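Local coordinates for protein superoxide dismutase (Clostridium difficile, PDB 3TJT) that probably destroys toxic superoxide radicals, converting them to hydrogen peroxide and molecular oxygen at a protein-bound iron ion, at residues Tyr55-Leu60 against Gly80-His85; Gln62-Leu67 against Pro155-Leu160; Ala44-Tyr49 against Thr73-Asn78; Gln36-Lys41 against Asp167-Ala172. All coordinates share one frame; numbering follows the deposited sequence.

Contact 1: residues Tyr55-Leu60 against Gly80-His85. With FE (Fe (III) ion), chain B.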
loop_
_atom_site.group_PDB
_atom_site.type_symbol
_atom_site.label_atom_id
_atom_site.label_comp_id
_atom_site.label_asym_id
_atom_site.label_seq_id
_atom_site.Cartn_x
_atom_site.Cartn_y
_atom_site.Cartn_z
ATOM N N TYR A 55 19.272 -9.395 19.346
ATOM C CA TYR A 55 17.875 -9.800 19.402
ATOM C C TYR A 55 17.562 -10.569 18.119
ATOM O O TYR A 55 18.148 -10.302 17.071
ATOM C CB TYR A 55 16.944 -8.585 19.444
ATOM C CG TYR A 55 16.807 -7.836 20.760
ATOM C CD1 TYR A 55 17.870 -7.714 21.651
ATOM C CD2 TYR A 55 15.609 -7.211 21.083
ATOM C CE1 TYR A 55 17.725 -6.991 22.843
ATOM C CE2 TYR A 55 15.459 -6.493 22.257
ATOM C CZ TYR A 55 16.513 -6.389 23.132
ATOM O OH TYR A 55 16.329 -5.667 24.298
ATOM N N SER A 56 16.627 -11.507 18.197
ATOM C CA SER A 56 16.079 -12.112 16.988
ATOM C C SER A 56 15.052 -11.144 16.391
ATOM O O SER A 56 14.603 -10.222 17.074
ATOM C CB SER A 56 15.395 -13.427 17.323
ATOM O OG SER A 56 14.253 -13.203 18.130
ATOM N N LEU A 57 14.676 -11.348 15.131
ATOM C CA LEU A 57 13.630 -10.520 14.533
ATOM C C LEU A 57 12.342 -10.646 15.347
ATOM O O LEU A 57 11.631 -9.659 15.562
ATOM C CB LEU A 57 13.374 -10.907 13.064
ATOM C CG LEU A 57 14.458 -10.583 12.030
ATOM C CD1 LEU A 57 14.100 -11.174 10.655
ATOM C CD2 LEU A 57 14.676 -9.081 11.913
ATOM N N CYS A 58 12.041 -11.861 15.804
ATOM C CA CYS A 58 10.847 -12.071 16.608
ATOM C C CYS A 58 10.889 -11.260 17.896
ATOM O O CYS A 58 9.887 -10.661 18.280
ATOM C CB CYS A 58 10.629 -13.552 16.919
ATOM S SG CYS A 58 9.702 -14.412 15.618
ATOM N N GLU A 59 12.044 -11.241 18.552
ATOM C CA GLU A 59 12.187 -10.461 19.779
ATOM C C GLU A 59 11.978 -8.971 19.524
ATOM O O GLU A 59 11.327 -8.278 20.312
ATOM C CB GLU A 59 13.548 -10.716 20.432
ATOM C CG GLU A 59 13.607 -12.077 21.109
ATOM C CD GLU A 59 15.000 -12.453 21.588
ATOM O OE1 GLU A 59 15.998 -12.003 20.992
ATOM O OE2 GLU A 59 15.087 -13.224 22.565
ATOM N N LEU A 60 12.532 -8.476 18.426
ATOM C CA LEU A 60 12.285 -7.089 18.039
ATOM C C LEU A 60 10.786 -6.837 17.860
ATOM O O LEU A 60 10.236 -5.865 18.396
ATOM C CB LEU A 60 13.060 -6.732 16.768
ATOM C CG LEU A 60 14.586 -6.637 16.891
ATOM C CD1 LEU A 60 15.228 -6.463 15.520
ATOM C CD2 LEU A 60 15.013 -5.493 17.809
ATOM N N GLY A 80 9.721 -5.712 10.578
ATOM C CA GLY A 80 8.498 -6.281 10.042
ATOM C C GLY A 80 8.719 -6.785 8.624
ATOM O O GLY A 80 8.390 -7.934 8.297
ATOM N N GLY A 81 9.275 -5.921 7.780
ATOM C CA GLY A 81 9.513 -6.269 6.386
ATOM C C GLY A 81 10.448 -7.458 6.267
ATOM O O GLY A 81 10.203 -8.380 5.486
ATOM N N ALA A 82 11.515 -7.446 7.056
ATOM C CA ALA A 82 12.502 -8.523 7.013
ATOM C C ALA A 82 11.899 -9.846 7.464
ATOM O O ALA A 82 12.077 -10.876 6.812
ATOM C CB ALA A 82 13.718 -8.167 7.857
ATOM N N TYR A 83 11.186 -9.819 8.585
ATOM C CA TYR A 83 10.575 -11.034 9.102
ATOM C C TYR A 83 9.529 -11.574 8.131
ATOM O O TYR A 83 9.519 -12.768 7.813
ATOM C CB TYR A 83 9.927 -10.783 10.468
ATOM C CG TYR A 83 9.358 -12.051 11.059
ATOM C CD1 TYR A 83 10.161 -12.906 11.798
ATOM C CD2 TYR A 83 8.032 -12.406 10.851
ATOM C CE1 TYR A 83 9.656 -14.075 12.329
ATOM C CE2 TYR A 83 7.521 -13.582 11.373
ATOM C CZ TYR A 83 8.340 -14.406 12.115
ATOM O OH TYR A 83 7.840 -15.575 12.639
ATOM N N ASN A 84 8.640 -10.696 7.670
ATOM C CA ASN A 84 7.526 -11.119 6.839
ATOM C C ASN A 84 7.995 -11.734 5.515
ATOM O O ASN A 84 7.424 -12.712 5.040
ATOM C CB ASN A 84 6.559 -9.955 6.567
ATOM C CG ASN A 84 5.795 -9.509 7.808
ATOM O OD1 ASN A 84 5.730 -10.223 8.815
ATOM N ND2 ASN A 84 5.198 -8.315 7.736
ATOM N N HIS A 85 9.020 -11.148 4.909
ATOM C CA HIS A 85 9.478 -11.650 3.620
ATOM C C HIS A 85 10.234 -12.961 3.760
ATOM O O HIS A 85 10.053 -13.866 2.947
ATOM C CB HIS A 85 10.286 -10.589 2.871
ATOM C CG HIS A 85 9.418 -9.515 2.304
ATOM N ND1 HIS A 85 8.990 -8.437 3.053
ATOM C CD2 HIS A 85 8.818 -9.398 1.095
ATOM C CE1 HIS A 85 8.196 -7.680 2.313
ATOM N NE2 HIS A 85 8.073 -8.244 1.124
HETATM FE FE FE B . 6.422 -7.763 -0.298
HETATM O O HOH W 1 5.328 -6.607 1.266
#
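Tyr83 and Leu57 pack side by side, their CA atoms 6.3 Å apart, and contribute the largest buried surfaces of the contact. Leu57 puts CB at the edge of the Tyr83 ring, near its plane, and this CB lies 4.0 Å from Tyr83 CD1. Leu57 CD1 goes on to the helix backbone, 3.8 Å from Tyr83 N, and also touches the Ala82 methyl. A branched aliphatic chain suits this place because one methyl can rest on a helix whose small Ala82 lets it come close. Tyr83 holds CG anti to its backbone N (chi1 -177°), which swings the ring alongside the short helix 57-62. There Cys58 SG comes within 3.3 Å of Tyr83 CE1; the sulfur lies 4.3 Å from the ring centroid and 53° off the normal, an oblique sulfur-aromatic contact. The short helix thus rests against helix 72-90 of the alpha-hairpin domain of iron/manganese superoxide dismutases. The N-terminus of helix 57-62 is closed by a capping box: Glu59 N donates to Ser56 OG, and Ser56 N donates to Glu59 OE1 over 2.9 Å. Farther along helix 72-90, His85 binds iron through NE2 at 2.2 Å. Its other ring nitrogen, ND1, donates to Gly81 O at 2.7 Å, nearly in the imidazole plane, and together with the iron bond this holds the ring's rotation. His30, Asp167 and His171 supply the remaining protein ligands.

Contact 2: residues Gln62-Leu67 against Pro155-Leu160; sequences QNLDSL and PVSKNL
Gln62 and Val156 make the main apolar touch, Gln62 CG lying 3.8 Å from Val156 CG1, the branch anti to the backbone N (chi1 166°), as the two side chains cross obliquely. Gln62 serves twice here: its CG methylene rests on the valine, while its extended chain carries the amide on to water. The other touch is a methyl against a hydroxyl: Leu64 CD1 lies 3.7 Å from Ser157 OG. That hydroxyl is small enough to sit beside the leucine, and it is satisfied by a hydrogen bond to the carbonyl of Leu61. The contact brings the loop after helix 57-62, in the alpha-hairpin domain, against the 3-10 turn of 155-157 that precedes strand 161-167 in the C-terminal domain, so it helps join the two domains of the superoxide dismutase fold.

Polar links across the contact run through solvent. Water 2 accepts from Gln62 NE2 at 2.8 Å and donates to Val156 O at 2.7 Å. Within the 155-160 loop, Pro155 O accepts from both Lys158 N and Leu160 N, which hold the turn in shape. Beyond the two segments, Val156 packs on Tyr83 of helix 72-90, and Leu64 on Val75 and Arg76.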
loop_
_atom_site.group_PDB
_atom_site.type_symbol
_atom_site.label_atom_id
_atom_site.label_comp_id
_atom_site.label_asym_id
_atom_site.label_seq_id
_atom_site.Cartn_x
_atom_site.Cartn_y
_atom_site.Cartn_z
ATOM N N GLN A 62 8.314 -8.437 19.108
ATOM C CA GLN A 62 7.568 -8.658 20.341
ATOM C C GLN A 62 7.770 -7.540 21.357
ATOM O O GLN A 62 7.096 -7.514 22.390
ATOM C CB GLN A 62 7.989 -9.989 20.991
ATOM C CG GLN A 62 7.489 -11.222 20.260
ATOM C CD GLN A 62 8.181 -12.503 20.718
ATOM O OE1 GLN A 62 9.336 -12.488 21.171
ATOM N NE2 GLN A 62 7.484 -13.618 20.582
ATOM N N ASN A 63 8.708 -6.640 21.083
ATOM C CA ASN A 63 9.061 -5.600 22.047
ATOM C C ASN A 63 9.094 -4.191 21.462
ATOM O O ASN A 63 9.819 -3.323 21.950
ATOM C CB ASN A 63 10.390 -5.938 22.737
ATOM C CG ASN A 63 10.291 -7.190 23.599
ATOM O OD1 ASN A 63 9.865 -7.128 24.757
ATOM N ND2 ASN A 63 10.652 -8.341 23.024
ATOM N N LEU A 64 8.286 -3.966 20.427
ATOM C CA LEU A 64 8.288 -2.685 19.732
ATOM C C LEU A 64 8.001 -1.519 20.679
ATOM O O LEU A 64 8.601 -0.454 20.553
ATOM C CB LEU A 64 7.256 -2.691 18.600
ATOM C CG LEU A 64 7.569 -3.686 17.482
ATOM C CD1 LEU A 64 6.415 -3.745 16.476
ATOM C CD2 LEU A 64 8.883 -3.329 16.789
ATOM N N ASP A 65 7.080 -1.721 21.610
ATOM C CA ASP A 65 6.667 -0.648 22.511
ATOM C C ASP A 65 7.647 -0.402 23.660
ATOM O O ASP A 65 7.451 0.520 24.454
ATOM C CB ASP A 65 5.266 -0.915 23.052
ATOM C CG ASP A 65 4.218 -0.938 21.955
ATOM O OD1 ASP A 65 4.354 -0.155 20.991
ATOM O OD2 ASP A 65 3.268 -1.739 22.056
ATOM N N SER A 66 8.690 -1.219 23.762
ATOM C CA SER A 66 9.705 -0.989 24.796
ATOM C C SER A 66 11.107 -0.700 24.244
ATOM O O SER A 66 12.049 -0.475 25.007
ATOM C CB SER A 66 9.738 -2.142 25.813
ATOM O OG SER A 66 10.073 -3.376 25.200
ATOM N N LEU A 67 11.255 -0.708 22.921
ATOM C CA LEU A 67 12.509 -0.312 22.308
ATOM C C LEU A 67 12.726 1.175 22.557
ATOM O O LEU A 67 11.777 1.890 22.876
ATOM C CB LEU A 67 12.460 -0.554 20.795
ATOM C CG LEU A 67 12.401 -2.009 20.339
ATOM C CD1 LEU A 67 12.137 -2.064 18.838
ATOM C CD2 LEU A 67 13.702 -2.708 20.684
ATOM N N PRO A 155 1.550 -10.441 12.963
ATOM C CA PRO A 155 0.784 -11.096 14.035
ATOM C C PRO A 155 1.658 -11.410 15.252
ATOM O O PRO A 155 1.136 -11.513 16.362
ATOM C CB PRO A 155 0.329 -12.414 13.405
ATOM C CG PRO A 155 0.452 -12.225 11.934
ATOM C CD PRO A 155 1.501 -11.188 11.692
ATOM N N VAL A 156 2.955 -11.578 15.030
ATOM C CA VAL A 156 3.905 -11.885 16.101
ATOM C C VAL A 156 3.829 -10.831 17.205
ATOM O O VAL A 156 3.988 -11.139 18.397
ATOM C CB VAL A 156 5.340 -11.986 15.542
ATOM C CG1 VAL A 156 6.374 -11.972 16.659
ATOM C CG2 VAL A 156 5.469 -13.239 14.667
ATOM N N SER A 157 3.557 -9.593 16.804
ATOM C CA SER A 157 3.465 -8.477 17.741
ATOM C C SER A 157 2.208 -8.547 18.605
ATOM O O SER A 157 2.083 -7.820 19.592
ATOM C CB SER A 157 3.519 -7.146 16.987
ATOM O OG SER A 157 4.758 -7.014 16.300
ATOM N N LYS A 158 1.276 -9.412 18.226
ATOM C CA LYS A 158 0.049 -9.604 18.987
ATOM C C LYS A 158 -0.003 -11.003 19.600
ATOM O O LYS A 158 -1.078 -11.504 19.920
ATOM C CB LYS A 158 -1.174 -9.353 18.099
ATOM C CG LYS A 158 -1.324 -7.888 17.705
ATOM C CD LYS A 158 -2.514 -7.654 16.791
ATOM C CE LYS A 158 -2.888 -6.172 16.774
ATOM N NZ LYS A 158 -4.024 -5.893 15.854
ATOM N N ASN A 159 1.167 -11.613 19.761
ATOM C CA ASN A 159 1.293 -12.948 20.347
ATOM C C ASN A 159 0.544 -14.022 19.574
ATOM O O ASN A 159 0.103 -15.020 20.146
ATOM C CB ASN A 159 0.848 -12.945 21.811
ATOM C CG ASN A 159 1.668 -11.994 22.657
ATOM O OD1 ASN A 159 1.128 -11.250 23.476
ATOM N ND2 ASN A 159 2.979 -11.995 22.444
ATOM N N LEU A 160 0.396 -13.806 18.271
ATOM C CA LEU A 160 -0.190 -14.810 17.392
ATOM C C LEU A 160 0.911 -15.362 16.490
ATOM O O LEU A 160 1.793 -14.629 16.055
ATOM C CB LEU A 160 -1.323 -14.205 16.563
ATOM C CG LEU A 160 -2.547 -13.743 17.361
ATOM C CD1 LEU A 160 -3.466 -12.859 16.527
ATOM C CD2 LEU A 160 -3.305 -14.941 17.928
HETATM O O HOH W 2 4.932 -13.336 19.563
HETATM O O HOH W 3 3.736 -7.206 21.807
#

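Contact 3: residues Ala44-Tyr49 against Thr73-Asn78; sequences AALEKY and TTVRNN
Ala45 and Thr74 face each other, each with its CB directed at the opposite helix, and the alanine methyl settles 3.7 Å from Thr74 CG2. Thr74 has OG1 anti to the backbone N (chi1 -178°), and CG2 is left between the backbone N and the carbonyl carbon, where it meets the methyl. Thr74 OG1 lies 4.0 Å from Ala45 CB, so the one methyl rests against both branches. A residue as small as alanine suits the spot, since it lets the backbones approach until the CA atoms of Ala45 and Thr74 are 7.1 Å apart.

One residue further along each segment, Leu46 and Val75 form the second pair, and here the side chains cross at about a right angle. Leu46 sets off along the flank of the other helix and bends in at its tip, bringing CD2 to 4.0 Å from Val75 CG2. Both residues are buried, which fits their purely aliphatic character, while no hydrogen bond links the two segments.

A type I beta turn runs from Leu46 to Tyr49, closed by Tyr49 N donating to Leu46 O. Lys48 and Tyr49 reach Asp70, by a salt bridge and a hydrogen bond respectively. The contact therefore joins the C-terminal end of helix 24-46 to an early turn of helix 72-90, the two long helices of the alpha-hairpin domain, with Phe6 also packing on Leu46.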
loop_
_atom_site.group_PDB
_atom_site.type_symbol
_atom_site.label_atom_id
_atom_site.label_comp_id
_atom_site.label_asym_id
_atom_site.label_seq_id
_atom_site.Cartn_x
_atom_site.Cartn_y
_atom_site.Cartn_z
ATOM N N ALA A 44 20.837 -0.420 9.437
ATOM C CA ALA A 44 21.248 0.977 9.562
ATOM C C ALA A 44 20.729 1.606 10.855
ATOM O O ALA A 44 21.461 2.313 11.553
ATOM C CB ALA A 44 20.771 1.783 8.348
ATOM N N ALA A 45 19.464 1.342 11.167
ATOM C CA ALA A 45 18.815 1.897 12.356
ATOM C C ALA A 45 19.416 1.374 13.656
ATOM O O ALA A 45 19.383 2.054 14.682
ATOM C CB ALA A 45 17.321 1.609 12.322
ATOM N N LEU A 46 19.963 0.166 13.620
ATOM C CA LEU A 46 20.497 -0.442 14.838
ATOM C C LEU A 46 21.973 -0.120 15.100
ATOM O O LEU A 46 22.519 -0.500 16.139
ATOM C CB LEU A 46 20.274 -1.958 14.831
ATOM C CG LEU A 46 18.817 -2.431 14.710
ATOM C CD1 LEU A 46 18.745 -3.951 14.787
ATOM C CD2 LEU A 46 17.922 -1.797 15.774
ATOM N N GLU A 47 22.614 0.588 14.174
ATOM C CA GLU A 47 24.011 0.964 14.355
ATOM C C GLU A 47 24.200 1.755 15.649
ATOM O O GLU A 47 25.233 1.658 16.303
ATOM C CB GLU A 47 24.520 1.770 13.154
ATOM C CG GLU A 47 24.658 0.940 11.889
ATOM C CD GLU A 47 25.047 1.769 10.674
ATOM O OE1 GLU A 47 25.469 2.935 10.846
ATOM O OE2 GLU A 47 24.927 1.251 9.544
ATOM N N LYS A 48 23.177 2.516 16.012
ATOM C CA LYS A 48 23.186 3.348 17.214
ATOM C C LYS A 48 23.053 2.511 18.488
ATOM O O LYS A 48 23.467 2.933 19.574
ATOM C CB LYS A 48 22.026 4.341 17.127
ATOM C CG LYS A 48 21.918 5.311 18.286
ATOM C CD LYS A 48 20.783 6.295 18.053
ATOM C CE LYS A 48 20.707 7.315 19.173
ATOM N NZ LYS A 48 19.641 8.314 18.911
ATOM N N TYR A 49 22.468 1.325 18.349
ATOM C CA TYR A 49 22.221 0.437 19.484
ATOM C C TYR A 49 22.652 -0.985 19.137
ATOM O O TYR A 49 21.808 -1.876 18.995
ATOM C CB TYR A 49 20.729 0.414 19.820
ATOM C CG TYR A 49 20.092 1.746 20.171
ATOM C CD1 TYR A 49 20.297 2.332 21.417
ATOM C CD2 TYR A 49 19.240 2.391 19.278
ATOM C CE1 TYR A 49 19.692 3.533 21.752
ATOM C CE2 TYR A 49 18.631 3.598 19.607
ATOM C CZ TYR A 49 18.865 4.160 20.846
ATOM O OH TYR A 49 18.266 5.351 21.186
ATOM N N THR A 73 9.538 3.024 15.489
ATOM C CA THR A 73 8.781 2.955 14.245
ATOM C C THR A 73 9.603 2.344 13.115
ATOM O O THR A 73 9.106 1.507 12.361
ATOM C CB THR A 73 8.255 4.347 13.834
ATOM O OG1 THR A 73 7.274 4.767 14.786
ATOM C CG2 THR A 73 7.611 4.298 12.458
ATOM N N THR A 74 10.861 2.740 13.000
ATOM C CA THR A 74 11.687 2.217 11.920
ATOM C C THR A 74 11.913 0.720 12.114
ATOM O O THR A 74 11.968 -0.030 11.143
ATOM C CB THR A 74 13.034 2.965 11.774
ATOM O OG1 THR A 74 13.761 2.430 10.661
ATOM C CG2 THR A 74 13.868 2.818 13.018
ATOM N N VAL A 75 12.022 0.277 13.364
ATOM C CA VAL A 75 12.142 -1.160 13.607
ATOM C C VAL A 75 10.838 -1.895 13.292
ATOM O O VAL A 75 10.858 -2.960 12.683
ATOM C CB VAL A 75 12.634 -1.479 15.032
ATOM C CG1 VAL A 75 12.577 -2.986 15.281
ATOM C CG2 VAL A 75 14.060 -0.959 15.223
ATOM N N ARG A 76 9.704 -1.328 13.692
ATOM C CA ARG A 76 8.411 -1.915 13.363
ATOM C C ARG A 76 8.316 -2.158 11.855
ATOM O O ARG A 76 7.976 -3.248 11.395
ATOM C CB ARG A 76 7.290 -0.970 13.810
ATOM C CG ARG A 76 5.897 -1.346 13.352
ATOM C CD ARG A 76 4.918 -0.272 13.864
ATOM N NE ARG A 76 3.532 -0.514 13.482
ATOM C CZ ARG A 76 2.516 0.240 13.898
ATOM N NH1 ARG A 76 2.745 1.269 14.710
ATOM N NH2 ARG A 76 1.275 -0.032 13.516
ATOM N N ASN A 77 8.641 -1.139 11.076
ATOM C CA ASN A 77 8.492 -1.260 9.627
ATOM C C ASN A 77 9.515 -2.190 8.980
ATOM O O ASN A 77 9.164 -2.989 8.112
ATOM C CB ASN A 77 8.559 0.118 8.970
ATOM C CG ASN A 77 7.368 0.984 9.324
ATOM O OD1 ASN A 77 6.305 0.477 9.690
ATOM N ND2 ASN A 77 7.537 2.306 9.202
ATOM N N ASN A 78 10.769 -2.093 9.404
ATOM C CA ASN A 78 11.839 -2.792 8.699
ATOM C C ASN A 78 12.125 -4.190 9.246
ATOM O O ASN A 78 12.376 -5.112 8.476
ATOM C CB ASN A 78 13.085 -1.914 8.624
ATOM C CG ASN A 78 12.847 -0.668 7.781
ATOM O OD1 ASN A 78 12.763 0.458 8.293
ATOM N ND2 ASN A 78 12.688 -0.874 6.490
#

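Contact 4: residues Gln36-Lys41 against Asp167-Ala172; sequences QAYVDK and DVWEHA. With FE (Fe (III) ion), chain B.
Tyr38 OH stands over the face of an indole, 3.6 Å from Trp169 CH2 and offset toward the rim of the ring; CG beside the tyrosine's backbone N (chi1 -67°) sends the phenol that way. Water 1, a ligand of the iron, lies over the same face, 3.1 Å above the plane. Trp169 is thus a flat, apolar wall beside both oxygens, a place that suits a large aromatic residue. Both side chains have polar partners as well: Tyr38 OH is hydrogen-bonded to Gln152 NE2, and Trp169 NE1 to Asn151 O.

The end of strand 161-167 and the loop after it also bind the metal. Asp167 OD2 holds iron at 1.9 Å and His171 NE2 at 2.2 Å, with His30, His85 and the water completing five ligands. An Asx turn steadies the carboxylate: Trp169 N donates to Asp167 OD1 at 3.0 Å, tying the oxygen that does not bind the metal to the backbone. The far nitrogen of His171, ND1, is hydrogen-bonded to Glu170 OE2 of the second subunit. That bond probably makes the histidine a stronger donor to iron, and it carries the second shell of the metal site across the dimer interface.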
loop_
_atom_site.group_PDB
_atom_site.type_symbol
_atom_site.label_atom_id
_atom_site.label_comp_id
_atom_site.label_asym_id
_atom_site.label_seq_id
_atom_site.Cartn_x
_atom_site.Cartn_y
_atom_site.Cartn_z
ATOM N N GLN A 36 15.637 -7.101 0.528
ATOM C CA GLN A 36 16.948 -6.527 0.799
ATOM C C GLN A 36 16.898 -5.136 1.450
ATOM O O GLN A 36 17.669 -4.850 2.366
ATOM C CB GLN A 36 17.776 -6.458 -0.487
ATOM C CG GLN A 36 19.194 -5.949 -0.278
ATOM C CD GLN A 36 20.101 -7.001 0.337
ATOM O OE1 GLN A 36 20.213 -8.114 -0.175
ATOM N NE2 GLN A 36 20.740 -6.659 1.449
ATOM N N ALA A 37 16.011 -4.271 0.967
ATOM C CA ALA A 37 15.892 -2.918 1.514
ATOM C C ALA A 37 15.445 -2.922 2.977
ATOM O O ALA A 37 15.949 -2.138 3.778
ATOM C CB ALA A 37 14.929 -2.070 0.671
ATOM N N TYR A 38 14.486 -3.779 3.324
ATOM C CA TYR A 38 14.068 -3.869 4.729
ATOM C C TYR A 38 15.238 -4.253 5.626
ATOM O O TYR A 38 15.434 -3.677 6.693
ATOM C CB TYR A 38 12.915 -4.854 4.917
ATOM C CG TYR A 38 11.636 -4.391 4.264
ATOM C CD1 TYR A 38 11.061 -3.164 4.600
ATOM C CD2 TYR A 38 11.015 -5.168 3.297
ATOM C CE1 TYR A 38 9.889 -2.738 3.988
ATOM C CE2 TYR A 38 9.856 -4.748 2.679
ATOM C CZ TYR A 38 9.295 -3.532 3.034
ATOM O OH TYR A 38 8.136 -3.124 2.408
ATOM N N VAL A 39 16.019 -5.232 5.189
ATOM C CA VAL A 39 17.161 -5.679 5.978
ATOM C C VAL A 39 18.219 -4.577 6.086
ATOM O O VAL A 39 18.771 -4.333 7.161
ATOM C CB VAL A 39 17.766 -6.971 5.402
ATOM C CG1 VAL A 39 19.089 -7.311 6.095
ATOM C CG2 VAL A 39 16.769 -8.120 5.521
ATOM N N ASP A 40 18.505 -3.900 4.979
ATOM C CA ASP A 40 19.509 -2.837 5.002
ATOM C C ASP A 40 19.087 -1.690 5.926
ATOM O O ASP A 40 19.902 -1.156 6.684
ATOM C CB ASP A 40 19.764 -2.281 3.594
ATOM C CG ASP A 40 20.469 -3.277 2.672
ATOM O OD1 ASP A 40 20.978 -4.305 3.157
ATOM O OD2 ASP A 40 20.509 -3.017 1.445
ATOM N N LYS A 41 17.814 -1.305 5.861
ATOM C CA LYS A 41 17.336 -0.180 6.664
ATOM C C LYS A 41 17.304 -0.544 8.148
ATOM O O LYS A 41 17.627 0.282 9.015
ATOM C CB LYS A 41 15.961 0.293 6.184
ATOM C CG LYS A 41 15.998 0.984 4.823
ATOM C CD LYS A 41 14.588 1.236 4.300
ATOM C CE LYS A 41 14.612 1.929 2.951
ATOM N NZ LYS A 41 15.240 3.274 3.074
ATOM N N ASP A 167 1.418 -11.990 1.021
ATOM C CA ASP A 167 1.751 -10.590 0.769
ATOM C C ASP A 167 0.784 -10.030 -0.270
ATOM O O ASP A 167 0.742 -10.513 -1.399
ATOM C CB ASP A 167 3.193 -10.531 0.253
ATOM C CG ASP A 167 3.741 -9.124 0.144
ATOM O OD1 ASP A 167 2.983 -8.144 0.334
ATOM O OD2 ASP A 167 4.958 -8.986 -0.127
ATOM N N VAL A 168 -0.006 -9.021 0.099
ATOM C CA VAL A 168 -0.875 -8.376 -0.891
ATOM C C VAL A 168 -0.529 -6.909 -1.144
ATOM O O VAL A 168 -1.364 -6.149 -1.641
ATOM C CB VAL A 168 -2.402 -8.547 -0.604
ATOM C CG1 VAL A 168 -2.821 -10.007 -0.765
ATOM C CG2 VAL A 168 -2.772 -8.027 0.783
ATOM N N TRP A 169 0.697 -6.517 -0.815
ATOM C CA TRP A 169 1.249 -5.265 -1.327
ATOM C C TRP A 169 1.198 -5.388 -2.841
ATOM O O TRP A 169 1.378 -6.484 -3.389
ATOM C CB TRP A 169 2.703 -5.088 -0.911
ATOM C CG TRP A 169 2.924 -4.629 0.510
ATOM C CD1 TRP A 169 2.494 -5.247 1.656
ATOM C CD2 TRP A 169 3.656 -3.473 0.926
ATOM N NE1 TRP A 169 2.914 -4.536 2.760
ATOM C CE2 TRP A 169 3.637 -3.450 2.341
ATOM C CE3 TRP A 169 4.335 -2.457 0.245
ATOM C CZ2 TRP A 169 4.264 -2.443 3.081
ATOM C CZ3 TRP A 169 4.969 -1.454 0.985
ATOM C CH2 TRP A 169 4.926 -1.457 2.389
ATOM N N GLU A 170 0.979 -4.277 -3.530
ATOM C CA GLU A 170 0.902 -4.350 -4.981
ATOM C C GLU A 170 2.214 -4.802 -5.637
ATOM O O GLU A 170 2.179 -5.414 -6.707
ATOM C CB GLU A 170 0.365 -3.031 -5.559
ATOM C CG GLU A 170 -1.131 -2.884 -5.288
ATOM C CD GLU A 170 -1.683 -1.496 -5.601
ATOM O OE1 GLU A 170 -0.945 -0.496 -5.449
ATOM O OE2 GLU A 170 -2.861 -1.432 -5.994
ATOM N N HIS A 171 3.358 -4.543 -5.010
ATOM C CA HIS A 171 4.610 -5.016 -5.613
ATOM C C HIS A 171 4.633 -6.535 -5.761
ATOM O O HIS A 171 5.368 -7.076 -6.589
ATOM C CB HIS A 171 5.880 -4.491 -4.916
ATOM C CG HIS A 171 6.038 -4.931 -3.488
ATOM N ND1 HIS A 171 6.117 -4.034 -2.444
ATOM C CD2 HIS A 171 6.151 -6.163 -2.937
ATOM C CE1 HIS A 171 6.272 -4.698 -1.308
ATOM N NE2 HIS A 171 6.287 -5.989 -1.581
ATOM N N ALA A 172 3.813 -7.225 -4.980
ATOM C CA ALA A 172 3.857 -8.683 -4.979
ATOM C C ALA A 172 3.144 -9.296 -6.169
ATOM O O ALA A 172 3.339 -10.480 -6.467
ATOM C CB ALA A 172 3.273 -9.248 -3.682
HETATM FE FE FE B . 6.422 -7.763 -0.298
HETATM O O HOH W 1 5.328 -6.607 1.266
#

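How the contacts relate
Helix 24-46 carries the first segments of contacts 4 and 3, helix 57-62 and its following loop those of contacts 1 and 2, and helix 72-90 the second segments of contacts 3 and 1. Contacts 1 and 3, about 11 Å apart between centres, thus knit the alpha-hairpin domain together. Contacts 2 and 4 instead reach the C-terminal domain, at points about 20 Å apart between centres, and contact 4 encloses the other three along the chain. Contact 1 touches contact 2 where Leu60 meets Leu67, and contact 4 where His85 meets Tyr38. Iron and water 1 belong to contacts 1 and 4, so both domains supply ligands to one metal.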